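Local coordinates for Glyoxalase/bleomycin resistance protein/dioxygenase (Catenulispora acidiphila, PDB 4N04) that is a member of the glyoxalase/bleomycin resistance/dioxygenase superfamily that may act as a dioxygenase, at residues A[12-23]-A[101-109]. The protein carries 1 engineered substitution. Residues are numbered along the deposited sequence; the frame is centred on the assembly and turned at random.
Sequences VAVGDFGAALAW and YLDPDGSEI
Trp23 lays one face of its indole over Asp103 and Pro104 in this vicinal oxygen chelate fold, built of βαβββ modules: the start of helix 17-28, next after strand 8-14, packs on the Asp103–Gly106 type I turn that links antiparallel strands 97-102 and 108-113. Packing is tight here. Asp103 CA stands 3.6 Å from the centroid of the six-membered ring, 4° off its normal, and Pro104 CD lies 3.8 Å from that of the five-membered ring, so two CH-pi contacts share the face. The ring reaches the turn because CG of Trp23 is anti to its backbone N (chi1 -172°). At the ring edge, Tyr101 CB comes to 3.7 Å from Trp23 CH2. The Asp103 carboxylate, its plane nearly perpendicular to the indole, braces the turn: OD1 accepts from Ser107 N and more weakly from Asp105 N and Gly106 N, whereas OD2 is hydrogen-bonded to Tyr24 OH, one residue after Trp23 on helix 17-28.

Toward strand 12-14 the fit is looser, with water between. Water 1 donates to Ala13 O and Asp103 OD2 and accepts from Ser107 OG, which itself also bonds with Ala63 N. Water 2 joins Asp16 O to Asp105 OD2. One direct hydrogen bond spans this side: Gly15 N to Asp105 OD2, 2.9 Å and nearly straight at 174°, arriving from above the carboxylate plane.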
# COMPACT_ATOMS: atom_id res chain seq x y z
N VAL A 12 -8.80 -0.35 1.96
CA VAL A 12 -8.29 -1.38 2.86
C VAL A 12 -8.93 -1.18 4.22
O VAL A 12 -8.82 -0.13 4.82
CB VAL A 12 -6.75 -1.30 3.01
CG1 VAL A 12 -6.27 -2.36 3.99
CG2 VAL A 12 -6.05 -1.45 1.65
N ALA A 13 -9.63 -2.20 4.72
CA ALA A 13 -10.14 -2.13 6.07
C ALA A 13 -9.00 -2.43 7.05
O ALA A 13 -8.24 -3.39 6.86
CB ALA A 13 -11.29 -3.12 6.27
N VAL A 14 -8.88 -1.62 8.10
CA VAL A 14 -7.86 -1.87 9.12
C VAL A 14 -8.42 -2.01 10.55
O VAL A 14 -9.56 -1.62 10.84
CB VAL A 14 -6.74 -0.80 9.09
CG1 VAL A 14 -6.19 -0.63 7.66
CG2 VAL A 14 -7.26 0.52 9.64
N GLY A 15 -7.60 -2.59 11.43
CA GLY A 15 -7.95 -2.74 12.83
C GLY A 15 -7.65 -1.48 13.64
O GLY A 15 -8.52 -0.65 13.85
N ASP A 16 -6.42 -1.31 14.14
CA ASP A 16 -6.01 -0.07 14.78
C ASP A 16 -5.63 0.97 13.73
O ASP A 16 -4.70 0.76 12.96
CB ASP A 16 -4.85 -0.30 15.74
CG ASP A 16 -4.11 0.98 16.10
OD1 ASP A 16 -4.71 2.08 16.14
OD2 ASP A 16 -2.89 0.89 16.36
N PHE A 17 -6.34 2.09 13.71
CA PHE A 17 -6.08 3.11 12.70
C PHE A 17 -4.66 3.68 12.78
O PHE A 17 -3.96 3.74 11.77
CB PHE A 17 -7.12 4.22 12.76
CG PHE A 17 -6.93 5.28 11.71
CD1 PHE A 17 -7.38 5.08 10.42
CD2 PHE A 17 -6.31 6.47 12.03
CE1 PHE A 17 -7.21 6.06 9.45
CE2 PHE A 17 -6.14 7.46 11.06
CZ PHE A 17 -6.59 7.25 9.77
N GLY A 18 -4.24 4.07 13.98
CA GLY A 18 -2.91 4.61 14.18
C GLY A 18 -1.76 3.75 13.67
O GLY A 18 -0.86 4.24 13.00
N ALA A 19 -1.80 2.45 13.99
CA ALA A 19 -0.76 1.54 13.50
C ALA A 19 -0.77 1.49 11.98
O ALA A 19 0.28 1.53 11.33
CB ALA A 19 -0.95 0.16 14.08
N ALA A 20 -1.96 1.42 11.42
CA ALA A 20 -2.11 1.30 9.97
C ALA A 20 -1.64 2.57 9.26
O ALA A 20 -0.94 2.50 8.24
CB ALA A 20 -3.56 0.96 9.60
N LEU A 21 -2.03 3.72 9.80
CA LEU A 21 -1.63 4.99 9.22
C LEU A 21 -0.11 5.12 9.21
O LEU A 21 0.48 5.53 8.21
CB LEU A 21 -2.27 6.14 9.99
CG LEU A 21 -1.86 7.57 9.62
CD1 LEU A 21 -2.07 7.86 8.15
CD2 LEU A 21 -2.67 8.55 10.47
N ALA A 22 0.51 4.76 10.33
CA ALA A 22 1.96 4.81 10.44
C ALA A 22 2.60 3.94 9.36
O ALA A 22 3.46 4.40 8.59
CB ALA A 22 2.40 4.35 11.81
N TRP A 23 2.16 2.69 9.30
CA TRP A 23 2.70 1.72 8.36
C TRP A 23 2.53 2.15 6.91
O TRP A 23 3.49 2.15 6.15
CB TRP A 23 2.09 0.34 8.60
CG TRP A 23 2.74 -0.73 7.80
CD1 TRP A 23 3.83 -1.47 8.17
CD2 TRP A 23 2.35 -1.19 6.50
NE1 TRP A 23 4.14 -2.36 7.17
CE2 TRP A 23 3.25 -2.22 6.14
CE3 TRP A 23 1.34 -0.84 5.61
CZ2 TRP A 23 3.17 -2.89 4.93
CZ3 TRP A 23 1.26 -1.51 4.40
CH2 TRP A 23 2.17 -2.52 4.07
N TYR A 101 3.90 -6.80 0.36
CA TYR A 101 3.95 -6.32 1.73
C TYR A 101 2.74 -6.79 2.50
O TYR A 101 1.64 -6.89 1.94
CB TYR A 101 4.01 -4.79 1.75
CG TYR A 101 5.31 -4.25 1.22
CD1 TYR A 101 6.40 -4.03 2.06
CD2 TYR A 101 5.46 -3.97 -0.13
CE1 TYR A 101 7.60 -3.54 1.57
CE2 TYR A 101 6.67 -3.48 -0.63
CZ TYR A 101 7.73 -3.27 0.23
OH TYR A 101 8.92 -2.78 -0.26
N LEU A 102 2.92 -7.06 3.78
CA LEU A 102 1.80 -7.33 4.66
C LEU A 102 1.64 -6.18 5.64
O LEU A 102 2.57 -5.87 6.37
CB LEU A 102 2.02 -8.64 5.41
CG LEU A 102 2.08 -9.88 4.52
CD1 LEU A 102 2.42 -11.11 5.32
CD2 LEU A 102 0.77 -10.07 3.76
N ASP A 103 0.46 -5.55 5.64
CA ASP A 103 0.17 -4.46 6.59
C ASP A 103 -0.01 -5.03 8.00
O ASP A 103 -0.06 -6.25 8.16
CB ASP A 103 -1.01 -3.56 6.10
CG ASP A 103 -2.41 -4.15 6.37
OD1 ASP A 103 -2.57 -5.21 7.00
OD2 ASP A 103 -3.38 -3.49 5.93
N PRO A 104 -0.08 -4.16 9.03
CA PRO A 104 -0.21 -4.68 10.41
C PRO A 104 -1.34 -5.69 10.64
O PRO A 104 -1.22 -6.53 11.53
CB PRO A 104 -0.43 -3.40 11.22
CG PRO A 104 0.36 -2.38 10.49
CD PRO A 104 0.18 -2.71 9.02
N ASP A 105 -2.39 -5.65 9.84
CA ASP A 105 -3.48 -6.62 9.98
C ASP A 105 -3.36 -7.86 9.09
O ASP A 105 -4.11 -8.82 9.27
CB ASP A 105 -4.82 -5.95 9.71
CG ASP A 105 -5.18 -4.96 10.79
OD1 ASP A 105 -5.51 -5.39 11.91
OD2 ASP A 105 -5.13 -3.74 10.52
N GLY A 106 -2.43 -7.84 8.14
CA GLY A 106 -2.25 -8.98 7.26
C GLY A 106 -2.75 -8.81 5.84
O GLY A 106 -2.63 -9.73 5.03
N SER A 107 -3.32 -7.65 5.51
CA SER A 107 -3.69 -7.39 4.14
C SER A 107 -2.44 -7.35 3.26
O SER A 107 -1.35 -7.00 3.73
CB SER A 107 -4.47 -6.08 4.02
OG SER A 107 -5.79 -6.25 4.46
N GLU A 108 -2.60 -7.70 1.99
CA GLU A 108 -1.49 -7.80 1.05
C GLU A 108 -1.44 -6.61 0.11
O GLU A 108 -2.39 -6.35 -0.63
CB GLU A 108 -1.61 -9.09 0.22
CG GLU A 108 -1.55 -10.36 1.05
CD GLU A 108 -1.87 -11.64 0.25
OE1 GLU A 108 -2.12 -11.54 -0.97
OE2 GLU A 108 -1.89 -12.74 0.85
N ILE A 109 -0.34 -5.88 0.15
CA ILE A 109 -0.11 -4.81 -0.81
C ILE A 109 1.06 -5.19 -1.70
O ILE A 109 2.21 -5.20 -1.25
CB ILE A 109 0.24 -3.47 -0.10
CG1 ILE A 109 -0.69 -3.22 1.08
CG2 ILE A 109 0.19 -2.31 -1.08
CD1 ILE A 109 -2.12 -2.98 0.67
O HOH W 1 -5.78 -4.61 6.73
O HOH W 2 -3.85 -2.11 12.40